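Local coordinates for odorant Binding Protein from Varroa destructor, form P2<1> (Varroa destructor, PDB 7NZA) that probably binds and carries odorants or other small hydrophobic molecules in a wide open internal cavity, at residues A[15-21]-A[140-146]; A[37-41]-A[68-73]; A[42-48]-A[61-65]; A[87-92]-A[104-108]. All blocks are in the same frame, centred on the assembly; numbering follows the deposited sequence.

Interaction 1 (A[15-21]-A[140-146]); sequences VIEWGKC and ICGIKVM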
loop_
_atom_site.group_PDB
_atom_site.type_symbol
_atom_site.label_atom_id
_atom_site.label_comp_id
_atom_site.label_asym_id
_atom_site.label_seq_id
_atom_site.Cartn_x
_atom_site.Cartn_y
_atom_site.Cartn_z
ATOM N N VAL A 15 4.295 5.178 1.952
ATOM C CA VAL A 15 5.232 6.306 1.956
ATOM C C VAL A 15 4.762 7.269 3.038
ATOM O O VAL A 15 3.779 8.016 2.817
ATOM C CB VAL A 15 5.287 6.959 0.599
ATOM C CG1 VAL A 15 6.241 8.105 0.582
ATOM C CG2 VAL A 15 5.670 5.970 -0.498
ATOM N N ILE A 16 5.351 7.161 4.208
ATOM C CA ILE A 16 4.863 7.782 5.449
ATOM C C ILE A 16 6.031 8.424 6.158
ATOM O O ILE A 16 7.074 7.752 6.313
ATOM C CB ILE A 16 4.192 6.761 6.345
ATOM C CG1 ILE A 16 3.009 6.199 5.597
ATOM C CG2 ILE A 16 3.808 7.420 7.639
ATOM C CD1 ILE A 16 2.256 5.145 6.423
ATOM N N GLU A 17 5.830 9.633 6.630
ATOM C CA GLU A 17 6.667 10.255 7.652
ATOM C C GLU A 17 5.963 10.153 8.991
ATOM O O GLU A 17 4.813 10.573 9.116
ATOM C CB GLU A 17 6.992 11.684 7.300
ATOM C CG GLU A 17 7.884 11.777 6.095
ATOM C CD GLU A 17 8.474 13.155 5.950
ATOM O OE1 GLU A 17 8.104 13.822 5.087
ATOM O OE2 GLU A 17 9.450 13.478 6.639
ATOM N N TRP A 18 6.619 9.602 9.972
ATOM C CA TRP A 18 6.024 9.196 11.239
ATOM C C TRP A 18 6.035 10.313 12.278
ATOM O O TRP A 18 5.496 10.079 13.350
ATOM C CB TRP A 18 6.730 7.929 11.716
ATOM C CG TRP A 18 6.377 6.764 10.832
ATOM C CD1 TRP A 18 7.083 6.313 9.759
ATOM C CD2 TRP A 18 5.158 5.994 10.890
ATOM N NE1 TRP A 18 6.381 5.303 9.151
ATOM C CE2 TRP A 18 5.206 5.098 9.797
ATOM C CE3 TRP A 18 4.057 5.975 11.732
ATOM C CZ2 TRP A 18 4.177 4.169 9.584
ATOM C CZ3 TRP A 18 3.071 5.069 11.503
ATOM C CH2 TRP A 18 3.128 4.181 10.432
ATOM N N GLY A 19 6.656 11.449 11.980
ATOM C CA GLY A 19 6.584 12.572 12.919
ATOM C C GLY A 19 7.187 12.224 14.274
ATOM O O GLY A 19 8.285 11.694 14.407
ATOM N N LYS A 20 6.404 12.425 15.300
ATOM C CA LYS A 20 6.701 12.196 16.741
ATOM C C LYS A 20 6.487 10.739 17.125
ATOM O O LYS A 20 6.560 10.420 18.340
ATOM C CB LYS A 20 5.887 13.138 17.652
ATOM C CG LYS A 20 6.111 14.615 17.371
ATOM C CD LYS A 20 5.396 15.584 18.318
ATOM C CE LYS A 20 3.999 15.130 18.692
ATOM N NZ LYS A 20 3.268 16.142 19.494
ATOM N N CYS A 21 6.081 9.866 16.187
ATOM C CA CYS A 21 5.532 8.544 16.522
ATOM C C CYS A 21 6.147 7.439 15.659
ATOM O O CYS A 21 5.432 6.615 15.153
ATOM C CB CYS A 21 4.019 8.622 16.369
ATOM S SG CYS A 21 3.284 9.771 17.544
ATOM N N ILE A 140 -2.027 14.161 16.210
ATOM C CA ILE A 140 -1.211 14.239 17.438
ATOM C C ILE A 140 0.246 14.046 17.081
ATOM O O ILE A 140 1.149 14.735 17.585
ATOM C CB ILE A 140 -1.694 13.219 18.449
ATOM C CG1 ILE A 140 -3.059 13.602 18.995
ATOM C CG2 ILE A 140 -0.620 12.981 19.526
ATOM C CD1 ILE A 140 -3.813 12.480 19.638
ATOM N N CYS A 141 0.520 13.122 16.187
ATOM C CA CYS A 141 1.911 12.687 15.908
ATOM C C CYS A 141 2.564 13.555 14.835
ATOM O O CYS A 141 3.766 13.458 14.661
ATOM C CB CYS A 141 1.876 11.248 15.444
ATOM S SG CYS A 141 1.449 10.070 16.743
ATOM N N GLY A 142 1.780 14.277 14.062
ATOM C CA GLY A 142 2.295 14.945 12.840
ATOM C C GLY A 142 2.669 13.987 11.742
ATOM O O GLY A 142 3.702 14.191 11.064
ATOM N N ILE A 143 1.913 12.918 11.579
ATOM C CA ILE A 143 2.180 11.922 10.528
ATOM C C ILE A 143 1.684 12.435 9.197
ATOM O O ILE A 143 0.590 13.023 9.113
ATOM C CB ILE A 143 1.514 10.587 10.839
ATOM C CG1 ILE A 143 2.201 9.966 12.050
ATOM C CG2 ILE A 143 1.470 9.674 9.647
ATOM C CD1 ILE A 143 1.423 8.822 12.682
ATOM N N LYS A 144 2.492 12.268 8.141
ATOM C CA LYS A 144 2.068 12.562 6.758
ATOM C C LYS A 144 2.102 11.262 5.956
ATOM O O LYS A 144 3.044 10.523 6.056
ATOM C CB LYS A 144 2.962 13.612 6.108
ATOM C CG LYS A 144 2.852 14.999 6.718
ATOM C CD LYS A 144 3.782 16.008 6.047
ATOM C CE LYS A 144 5.237 15.737 6.368
ATOM N NZ LYS A 144 6.203 16.706 5.792
ATOM N N VAL A 145 1.062 11.040 5.194
ATOM C CA VAL A 145 0.963 9.812 4.368
ATOM C C VAL A 145 0.779 10.253 2.923
ATOM O O VAL A 145 -0.100 11.003 2.646
ATOM C CB VAL A 145 -0.220 8.929 4.823
ATOM C CG1 VAL A 145 -0.361 7.662 3.990
ATOM C CG2 VAL A 145 -0.130 8.602 6.296
ATOM N N MET A 146 1.554 9.667 2.022
ATOM C CA MET A 146 1.421 10.013 0.592
ATOM C C MET A 146 0.186 9.314 0.030
ATOM O O MET A 146 -0.058 8.163 0.394
ATOM C CB MET A 146 2.638 9.531 -0.193
ATOM C CG MET A 146 2.791 10.213 -1.527
ATOM S SD MET A 146 4.152 9.507 -2.472
ATOM C CE MET A 146 3.342 8.001 -2.963
HETATM O O HOH W 1 1.545 5.857 0.902
#

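Interaction 2 (A[37-41]-A[68-73]); sequences VVDKC and CALKAE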
loop_
_atom_site.group_PDB
_atom_site.type_symbol
_atom_site.label_atom_id
_atom_site.label_comp_id
_atom_site.label_asym_id
_atom_site.label_seq_id
_atom_site.Cartn_x
_atom_site.Cartn_y
_atom_site.Cartn_z
ATOM N N VAL A 37 -2.696 -12.938 6.627
ATOM C CA VAL A 37 -4.129 -12.867 7.017
ATOM C C VAL A 37 -4.995 -12.433 5.813
ATOM O O VAL A 37 -6.016 -13.030 5.513
ATOM C CB VAL A 37 -4.261 -11.899 8.221
ATOM C CG1 VAL A 37 -5.736 -11.594 8.450
ATOM C CG2 VAL A 37 -3.645 -12.454 9.499
ATOM N N VAL A 38 -4.566 -11.323 5.216
ATOM C CA VAL A 38 -5.302 -10.787 4.041
ATOM C C VAL A 38 -5.349 -11.816 2.903
ATOM O O VAL A 38 -6.397 -12.013 2.311
ATOM C CB VAL A 38 -4.667 -9.468 3.614
ATOM C CG1 VAL A 38 -5.148 -9.083 2.202
ATOM C CG2 VAL A 38 -5.008 -8.395 4.612
ATOM N N ASP A 39 -4.232 -12.465 2.625
ATOM C CA ASP A 39 -4.155 -13.397 1.500
ATOM C C ASP A 39 -5.080 -14.573 1.826
ATOM O O ASP A 39 -5.770 -15.087 0.903
ATOM C CB ASP A 39 -2.724 -13.797 1.185
ATOM C CG ASP A 39 -1.908 -12.723 0.536
ATOM O OD1 ASP A 39 -2.549 -11.811 -0.011
ATOM O OD2 ASP A 39 -0.688 -12.836 0.535
ATOM N N LYS A 40 -5.142 -15.013 3.069
ATOM C CA LYS A 40 -6.044 -16.088 3.405
ATOM C C LYS A 40 -7.487 -15.638 3.249
ATOM O O LYS A 40 -8.327 -16.394 2.698
ATOM C CB LYS A 40 -5.784 -16.645 4.786
ATOM C CG LYS A 40 -6.655 -17.853 5.136
ATOM N N CYS A 41 -7.850 -14.445 3.741
ATOM C CA CYS A 41 -9.199 -13.913 3.550
ATOM C C CYS A 41 -9.602 -13.894 2.077
ATOM O O CYS A 41 -10.702 -14.209 1.745
ATOM C CB CYS A 41 -9.274 -12.511 4.172
ATOM S SG CYS A 41 -9.237 -12.505 5.958
ATOM N N CYS A 68 -12.895 -9.730 7.935
ATOM C CA CYS A 68 -12.249 -11.045 7.973
ATOM C C CYS A 68 -10.919 -10.957 8.707
ATOM O O CYS A 68 -10.615 -11.776 9.553
ATOM C CB CYS A 68 -12.051 -11.557 6.557
ATOM S SG CYS A 68 -11.155 -13.128 6.455
ATOM N N ALA A 69 -10.099 -9.983 8.353
ATOM C CA ALA A 69 -8.786 -9.899 8.998
ATOM C C ALA A 69 -8.908 -9.602 10.454
ATOM O O ALA A 69 -8.193 -10.237 11.300
ATOM C CB ALA A 69 -7.961 -8.875 8.301
ATOM N N LEU A 70 -9.800 -8.734 10.877
ATOM C CA LEU A 70 -10.015 -8.464 12.314
ATOM C C LEU A 70 -10.525 -9.730 12.982
ATOM O O LEU A 70 -10.029 -10.036 14.097
ATOM C CB LEU A 70 -11.036 -7.344 12.466
ATOM C CG LEU A 70 -10.527 -5.925 12.171
ATOM C CD1 LEU A 70 -11.670 -5.007 11.886
ATOM C CD2 LEU A 70 -9.804 -5.388 13.381
ATOM N N LYS A 71 -11.485 -10.435 12.416
ATOM C CA LYS A 71 -12.068 -11.639 13.059
ATOM C C LYS A 71 -10.960 -12.691 13.179
ATOM O O LYS A 71 -10.858 -13.320 14.280
ATOM C CB LYS A 71 -13.297 -12.152 12.315
ATOM C CG LYS A 71 -14.034 -13.388 12.899
ATOM C CD LYS A 71 -15.093 -13.083 13.956
ATOM C CE LYS A 71 -15.590 -14.193 14.880
ATOM N NZ LYS A 71 -16.430 -15.225 14.209
ATOM N N ALA A 72 -10.175 -12.924 12.145
ATOM C CA ALA A 72 -9.179 -13.997 12.123
ATOM C C ALA A 72 -8.161 -13.710 13.187
ATOM O O ALA A 72 -7.616 -14.666 13.739
ATOM C CB ALA A 72 -8.560 -14.093 10.772
ATOM N N GLU A 73 -7.861 -12.460 13.433
ATOM C CA GLU A 73 -6.839 -12.130 14.432
ATOM C C GLU A 73 -7.449 -11.867 15.812
ATOM O O GLU A 73 -6.683 -11.370 16.707
ATOM C CB GLU A 73 -6.053 -10.917 13.951
ATOM C CG GLU A 73 -5.195 -11.179 12.707
ATOM C CD GLU A 73 -3.830 -11.754 13.008
ATOM O OE1 GLU A 73 -2.783 -11.262 12.449
ATOM O OE2 GLU A 73 -3.792 -12.667 13.825
#

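Interaction 3 (A[42-48]-A[61-65]); sequences LQSLPLP and HRESV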
loop_
_atom_site.group_PDB
_atom_site.type_symbol
_atom_site.label_atom_id
_atom_site.label_comp_id
_atom_site.label_asym_id
_atom_site.label_seq_id
_atom_site.Cartn_x
_atom_site.Cartn_y
_atom_site.Cartn_z
ATOM N N LEU A 42 -8.658 -13.451 1.221
ATOM C CA LEU A 42 -8.964 -13.386 -0.226
ATOM C C LEU A 42 -9.266 -14.766 -0.822
ATOM O O LEU A 42 -9.964 -14.824 -1.866
ATOM C CB LEU A 42 -7.758 -12.775 -0.957
ATOM C CG LEU A 42 -7.582 -11.299 -0.819
ATOM C CD1 LEU A 42 -6.339 -10.888 -1.631
ATOM C CD2 LEU A 42 -8.814 -10.509 -1.292
ATOM N N GLN A 43 -8.792 -15.827 -0.254
ATOM C CA GLN A 43 -9.131 -17.170 -0.763
ATOM C C GLN A 43 -10.631 -17.402 -0.669
ATOM O O GLN A 43 -11.216 -18.002 -1.586
ATOM C CB GLN A 43 -8.421 -18.235 -0.027
ATOM C CG GLN A 43 -6.955 -18.150 -0.294
ATOM C CD GLN A 43 -6.301 -19.311 0.387
ATOM O OE1 GLN A 43 -6.961 -20.078 1.089
ATOM N NE2 GLN A 43 -5.011 -19.432 0.170
ATOM N N SER A 44 -11.262 -16.871 0.353
ATOM C CA SER A 44 -12.715 -17.048 0.531
ATOM C C SER A 44 -13.500 -15.893 -0.030
ATOM O O SER A 44 -14.702 -16.021 -0.222
ATOM C CB SER A 44 -13.026 -17.183 1.961
ATOM O OG SER A 44 -12.457 -18.403 2.507
ATOM N N LEU A 45 -12.852 -14.741 -0.182
ATOM C CA LEU A 45 -13.493 -13.508 -0.593
ATOM C C LEU A 45 -12.726 -13.012 -1.823
ATOM O O LEU A 45 -12.010 -12.008 -1.782
ATOM C CB LEU A 45 -13.424 -12.469 0.534
ATOM C CG LEU A 45 -14.044 -12.882 1.858
ATOM C CD1 LEU A 45 -13.604 -11.995 3.005
ATOM C CD2 LEU A 45 -15.551 -12.872 1.742
ATOM N N PRO A 46 -12.832 -13.691 -2.975
ATOM C CA PRO A 46 -12.156 -13.209 -4.188
ATOM C C PRO A 46 -12.562 -11.781 -4.549
ATOM O O PRO A 46 -13.632 -11.313 -4.362
ATOM C CB PRO A 46 -12.519 -14.221 -5.290
ATOM C CG PRO A 46 -12.988 -15.470 -4.523
ATOM C CD PRO A 46 -13.506 -14.993 -3.205
ATOM N N LEU A 47 -11.613 -11.060 -5.118
ATOM C CA LEU A 47 -11.874 -9.681 -5.561
ATOM C C LEU A 47 -12.908 -9.626 -6.668
ATOM O O LEU A 47 -12.903 -10.463 -7.588
ATOM C CB LEU A 47 -10.574 -9.099 -6.122
ATOM C CG LEU A 47 -9.691 -8.505 -5.067
ATOM C CD1 LEU A 47 -8.266 -8.442 -5.622
ATOM C CD2 LEU A 47 -10.105 -7.131 -4.584
ATOM N N PRO A 48 -13.798 -8.624 -6.648
ATOM C CA PRO A 48 -14.734 -8.461 -7.742
ATOM C C PRO A 48 -14.011 -8.167 -9.057
ATOM O O PRO A 48 -12.914 -7.627 -9.059
ATOM C CB PRO A 48 -15.552 -7.248 -7.278
ATOM C CG PRO A 48 -15.420 -7.196 -5.787
ATOM C CD PRO A 48 -14.019 -7.675 -5.530
ATOM N N HIS A 61 -17.181 -5.555 -0.682
ATOM C CA HIS A 61 -16.117 -6.572 -0.657
ATOM C C HIS A 61 -14.945 -6.081 0.178
ATOM O O HIS A 61 -14.423 -6.863 1.016
ATOM C CB HIS A 61 -15.705 -6.974 -2.059
ATOM C CG HIS A 61 -14.501 -7.846 -2.000
ATOM N ND1 HIS A 61 -13.231 -7.287 -2.084
ATOM C CD2 HIS A 61 -14.381 -9.172 -1.863
ATOM C CE1 HIS A 61 -12.398 -8.317 -1.942
ATOM N NE2 HIS A 61 -13.060 -9.474 -1.823
ATOM N N ARG A 62 -14.494 -4.888 0.015
ATOM C CA ARG A 62 -13.418 -4.343 0.839
ATOM C C ARG A 62 -13.723 -4.486 2.323
ATOM O O ARG A 62 -12.844 -4.895 3.123
ATOM C CB ARG A 62 -13.106 -2.930 0.361
ATOM C CG ARG A 62 -11.984 -2.298 1.158
ATOM C CD ARG A 62 -11.656 -0.905 0.681
ATOM N NE ARG A 62 -12.769 -0.004 0.847
ATOM C CZ ARG A 62 -13.591 0.515 -0.066
ATOM N NH1 ARG A 62 -13.511 0.306 -1.391
ATOM N NH2 ARG A 62 -14.578 1.276 0.419
ATOM N N GLU A 63 -14.951 -4.092 2.696
ATOM C CA GLU A 63 -15.475 -4.195 4.089
ATOM C C GLU A 63 -15.298 -5.624 4.560
ATOM O O GLU A 63 -14.844 -5.829 5.711
ATOM C CB GLU A 63 -16.970 -3.834 4.132
ATOM C CG GLU A 63 -17.691 -3.982 5.474
ATOM C CD GLU A 63 -19.095 -3.349 5.415
ATOM O OE1 GLU A 63 -19.233 -2.170 5.872
ATOM O OE2 GLU A 63 -20.055 -3.958 4.788
ATOM N N SER A 64 -15.706 -6.574 3.749
ATOM C CA SER A 64 -15.655 -7.987 4.130
ATOM C C SER A 64 -14.223 -8.448 4.398
ATOM O O SER A 64 -13.994 -9.239 5.321
ATOM C CB SER A 64 -16.366 -8.891 3.145
ATOM O OG SER A 64 -15.655 -9.112 1.904
ATOM N N VAL A 65 -13.265 -7.951 3.637
ATOM C CA VAL A 65 -11.873 -8.354 3.864
ATOM C C VAL A 65 -11.372 -7.742 5.149
ATOM O O VAL A 65 -10.654 -8.425 5.904
ATOM C CB VAL A 65 -11.026 -7.975 2.653
ATOM C CG1 VAL A 65 -9.550 -8.234 2.926
ATOM C CG2 VAL A 65 -11.463 -8.707 1.393
#

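Interaction 4 (A[87-92]-A[104-108]); sequences ARNEIK and VLLKH. With NA (sodium ion), chain E.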
loop_
_atom_site.group_PDB
_atom_site.type_symbol
_atom_site.label_atom_id
_atom_site.label_comp_id
_atom_site.label_asym_id
_atom_site.label_seq_id
_atom_site.Cartn_x
_atom_site.Cartn_y
_atom_site.Cartn_z
ATOM N N ALA A 87 -7.320 -2.867 21.862
ATOM C CA ALA A 87 -6.735 -1.794 21.059
ATOM C C ALA A 87 -5.962 -0.810 21.945
ATOM O O ALA A 87 -4.869 -0.357 21.618
ATOM C CB ALA A 87 -7.793 -1.112 20.241
ATOM N N ARG A 88 -6.554 -0.462 23.061
ATOM C CA ARG A 88 -5.926 0.422 24.064
ATOM C C ARG A 88 -4.599 -0.200 24.555
ATOM O O ARG A 88 -3.607 0.499 24.599
ATOM C CB ARG A 88 -6.916 0.670 25.207
ATOM C CG ARG A 88 -6.382 1.579 26.279
ATOM C CD ARG A 88 -7.370 1.797 27.394
ATOM N NE ARG A 88 -6.819 2.986 28.038
ATOM C CZ ARG A 88 -5.877 2.975 28.936
ATOM N NH1 ARG A 88 -5.398 1.801 29.338
ATOM N NH2 ARG A 88 -5.445 4.101 29.485
ATOM N N ASN A 89 -4.681 -1.471 24.923
ATOM C CA ASN A 89 -3.451 -2.112 25.450
ATOM C C ASN A 89 -2.379 -2.192 24.376
ATOM O O ASN A 89 -1.172 -1.989 24.660
ATOM C CB ASN A 89 -3.768 -3.481 25.964
ATOM C CG ASN A 89 -4.609 -3.485 27.214
ATOM O OD1 ASN A 89 -4.618 -2.499 27.951
ATOM N ND2 ASN A 89 -5.244 -4.611 27.462
ATOM N N GLU A 90 -2.769 -2.371 23.126
ATOM C CA GLU A 90 -1.782 -2.442 22.012
ATOM C C GLU A 90 -1.131 -1.091 21.837
ATOM O O GLU A 90 0.121 -1.010 21.620
ATOM C CB GLU A 90 -2.420 -2.960 20.732
ATOM C CG GLU A 90 -1.490 -3.094 19.559
ATOM C CD GLU A 90 -2.087 -3.250 18.176
ATOM O OE1 GLU A 90 -3.246 -2.875 17.966
ATOM O OE2 GLU A 90 -1.315 -3.611 17.271
ATOM N N ILE A 91 -1.860 0.021 21.985
ATOM C CA ILE A 91 -1.249 1.370 21.914
ATOM C C ILE A 91 -0.228 1.481 23.046
ATOM O O ILE A 91 0.867 2.053 22.809
ATOM C CB ILE A 91 -2.320 2.462 22.015
ATOM C CG1 ILE A 91 -3.212 2.498 20.771
ATOM C CG2 ILE A 91 -1.666 3.795 22.262
ATOM C CD1 ILE A 91 -4.531 3.241 20.982
ATOM N N LYS A 92 -0.617 1.152 24.272
ATOM C CA LYS A 92 0.349 1.259 25.402
ATOM C C LYS A 92 1.634 0.465 25.104
ATOM O O LYS A 92 2.698 0.938 25.408
ATOM C CB LYS A 92 -0.323 0.783 26.689
ATOM C CG LYS A 92 -1.356 1.745 27.235
ATOM C CD LYS A 92 -2.127 1.239 28.392
ATOM C CE LYS A 92 -1.240 0.852 29.542
ATOM N NZ LYS A 92 -2.023 0.128 30.557
ATOM N N VAL A 104 -2.998 10.278 22.776
ATOM C CA VAL A 104 -3.571 9.173 21.970
ATOM C C VAL A 104 -4.596 8.370 22.765
ATOM O O VAL A 104 -5.670 8.015 22.241
ATOM C CB VAL A 104 -2.457 8.326 21.335
ATOM C CG1 VAL A 104 -3.080 7.089 20.713
ATOM C CG2 VAL A 104 -1.617 9.134 20.340
ATOM N N LEU A 105 -4.282 8.069 24.022
ATOM C CA LEU A 105 -5.208 7.270 24.850
ATOM C C LEU A 105 -6.491 8.074 25.175
ATOM O O LEU A 105 -7.550 7.454 25.302
ATOM C CB LEU A 105 -4.451 6.856 26.114
ATOM C CG LEU A 105 -3.429 5.724 25.924
ATOM C CD1 LEU A 105 -2.740 5.497 27.262
ATOM C CD2 LEU A 105 -4.044 4.458 25.403
ATOM N N LEU A 106 -6.409 9.368 25.261
ATOM C CA LEU A 106 -7.622 10.183 25.449
ATOM C C LEU A 106 -8.463 10.143 24.195
ATOM O O LEU A 106 -9.680 9.960 24.249
ATOM C CB LEU A 106 -7.256 11.626 25.812
ATOM C CG LEU A 106 -8.443 12.512 26.160
ATOM C CD1 LEU A 106 -9.233 11.958 27.361
ATOM C CD2 LEU A 106 -7.947 13.910 26.458
ATOM N N LYS A 107 -7.824 10.215 23.011
ATOM C CA LYS A 107 -8.582 10.078 21.754
ATOM C C LYS A 107 -9.099 8.681 21.624
ATOM O O LYS A 107 -10.172 8.489 21.013
ATOM C CB LYS A 107 -7.755 10.573 20.561
ATOM C CG LYS A 107 -7.566 12.077 20.515
ATOM C CD LYS A 107 -8.885 12.794 20.422
ATOM C CE LYS A 107 -8.675 14.270 20.109
ATOM N NZ LYS A 107 -9.994 14.899 19.904
ATOM N N HIS A 108 -8.414 7.644 22.103
ATOM C CA HIS A 108 -9.011 6.298 22.093
ATOM C C HIS A 108 -10.382 6.389 22.746
ATOM O O HIS A 108 -11.348 5.786 22.248
ATOM C CB HIS A 108 -8.090 5.295 22.834
ATOM C CG HIS A 108 -8.716 4.020 23.086
ATOM N ND1 HIS A 108 -8.810 3.055 22.134
ATOM C CD2 HIS A 108 -9.342 3.583 24.200
ATOM C CE1 HIS A 108 -9.464 2.032 22.634
ATOM N NE2 HIS A 108 -9.796 2.326 23.921
HETATM NA NA NA E . -7.725 5.328 27.124
#

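Interaction 1 (A[15-21]-A[140-146])
Cys-141 O is gripped by two groups of the opposing segment: Lys-20 N bonds it at 2.9 Å, almost perfectly straight at 179°, and Gly-19 CA adds a C-H...O contact at 3.4 Å. Gly-19 has a positive phi in a type II' beta turn from Trp-18 to Cys-21, and any side chain here would collide with that oxygen. Beyond the turn, strands 16-17 and 144-145 form a short antiparallel ribbon that joins the two ends of the chain. Glu-17 and Lys-144 are its hydrogen-bonded pair, each N donating to the other's O at 3.0 Å, whereas Ile-16 and Val-145 are a non-hydrogen-bonded pair. The disulfide Cys-21 to Cys-141 (chi3 -79°) ties the ribbon to the end of helix 122-141.

Ile-143 sets its CG2 against Ile-16 CG2 at 3.8 Å, while its CG1, beside the backbone N (chi1 -68°), carries CD1 to Trp-18 CE3; Ile-16 CG2 also lies over a face of the indole. Trimming Ile-143 to an alanine would probably leave a gap beside Ile-16 CG2 and Trp-18 CE3 without its methyl neighbour. Glu-17 OE1 and Lys-144 NZ make a salt bridge at 3.5 Å, and both side chains also bond the backbone of Leu-47 of the second subunit. At the far end, Met-146 N donates to Val-15 O, and one water links Val-15 N to Met-146 O, donating to the latter at 2.9 Å.

Interaction 2 (A[37-41]-A[68-73])
The carboxylate of Glu-73 is the flat group here, and the methyl CG2 of Val-37 reaches it from above its plane, 3.3 Å from Glu-73 OE1, with the carbon CD only slightly farther off. A bend at chi2 folds the glutamate back toward the valine. Val-37 is modelled in two conformers, so this approach describes one of them. In the same conformer its other methyl, CG1, presses on Ala-69 CB at 3.5 Å, with Ala-72 CB more loosely placed beyond.

One helical turn after Val-37 the contact becomes covalent. Cys-41 SG and Cys-68 SG form a disulfide of 2.1 Å whose chi3 of -90° gives it a left-handed twist. The two cysteines reach it differently: Cys-68 SG extends anti to its backbone N (chi1 176°), while Cys-41 SG sits beside its own N, anti to the carbonyl carbon. Cys-41 SG also comes within 3.6 Å of Ala-69 N, in the residue after its partner. The disulfide and the packing of Val-37 on Ala-69 join two helical segments whose axes pass 9.4 Å apart and cross at 115°. Disulfides between helices are also a feature of the classical insect odorant-binding proteins, though the fold here is a different one.

Helix 55-72 ends here, Glu-73 being the first residue to leave helical geometry, and Glu-73 O accepts a hydrogen bond from Arg-86. On its other side Leu-70 packs on Val-126 and Gln-130 of helix 122-141, while Val-38 of helix 28-44 lies against Val-13 of the second subunit.

Interaction 3 (A[42-48]-A[61-65])
His-61 swings its ring out toward Leu-45 because CG stands anti to the backbone N (chi1 172°), and chi2 of -92° turns the ring so that NE2 faces the loop leaving helix 28-44. NE2 donates to Leu-45 O at 2.7 Å in a nearly straight bond. The oxygen lies close to the ring plane, but the donor stands well above the carbonyl plane rather than on a lone pair. One face of the same ring takes Pro-48 CD, 3.7 Å from the ring centroid, and Leu-47 CA, both as CH-pi contacts; Leu-42 CD2 comes in at an edge.

One turn further along helix 55-72, Leu-45 CD1 rests 3.6 Å from Ser-64 O and meets Val-65 CG2 at 4.2 Å. Ser-64 OG bends back to donate to His-61 O at 2.7 Å, which Val-65 N also holds. Leu-47 N and O, meanwhile, bond to Glu-17 and Lys-144 of the second subunit, whose Met-146 packs on His-61.

Since a carbonyl can only accept, NE2 must carry a proton, and the imidazole links the loop of Pro-46 and Pro-48 to helix 55-72 by one straight hydrogen bond and a CH-pi face, beside the subunit interface.

Interaction 4 (A[87-92]-A[104-108])
Helices 84-93 and 98-118 form an antiparallel hairpin, their segments 173° apart in direction with axes 10.6 Å from each other, and a modelled sodium ion sits at its side. Leu-105 O lies 2.8 Å from the ion and Arg-88 NE 2.7 Å, the ion being in the guanidinium plane at its edge. Arg-88 reaches it with a chain extended from CG to NE, running across Leu-105: CD2 of the leucine lies over a guanidinium face and CD1 is 3.8 Å from Arg-88 NH2.

The root of the same arginine covers His-108. Arg-88 CB stands over the imidazole, 3.9 Å from its centroid and 23° off the normal, a CH-pi contact. His-108 ND1 is hydrogen-bonded to the hydroxyl of Tyr-129 on helix 122-141, whose ring stands nearly perpendicular to the imidazole. A leucine in place of His-108 would probably leave that hydroxyl without its mate and Arg-88 CB without a ring to lie on. Deeper in, Ile-91 CG2 touches both Val-104 CG1, at 3.9 Å, and Leu-105 CD2, and Ile-91 also meets Met-133 of helix 122-141.

A carbonyl oxygen is an ordinary sodium ligand, but NE of a protonated guanidinium carries a hydrogen and a share of positive charge and has no ready lone pair. Its contact with the cation is therefore unusual and probably weak.

Overall arrangement
From the N terminus, interaction 1 opens first at 15-21 and closes last at 140-146, so the other three nest inside its loop and none cross. Helix 28-44 opens interaction 2 at 37-41 and interaction 3 at 42-48; interaction 3 closes first, at 61-65, then interaction 2 at 68-73. These two share one helix pair and touch through Cys-68 and Leu-45. Interaction 4 follows in series, joining helices 84-93 and 98-118, and meets interaction 1 where Ile-140 packs on Val-104 and Lys-107. Interactions 1 and 3 lie on opposite sides of the chain centre, yet they meet across the dimer, each against the second subunit.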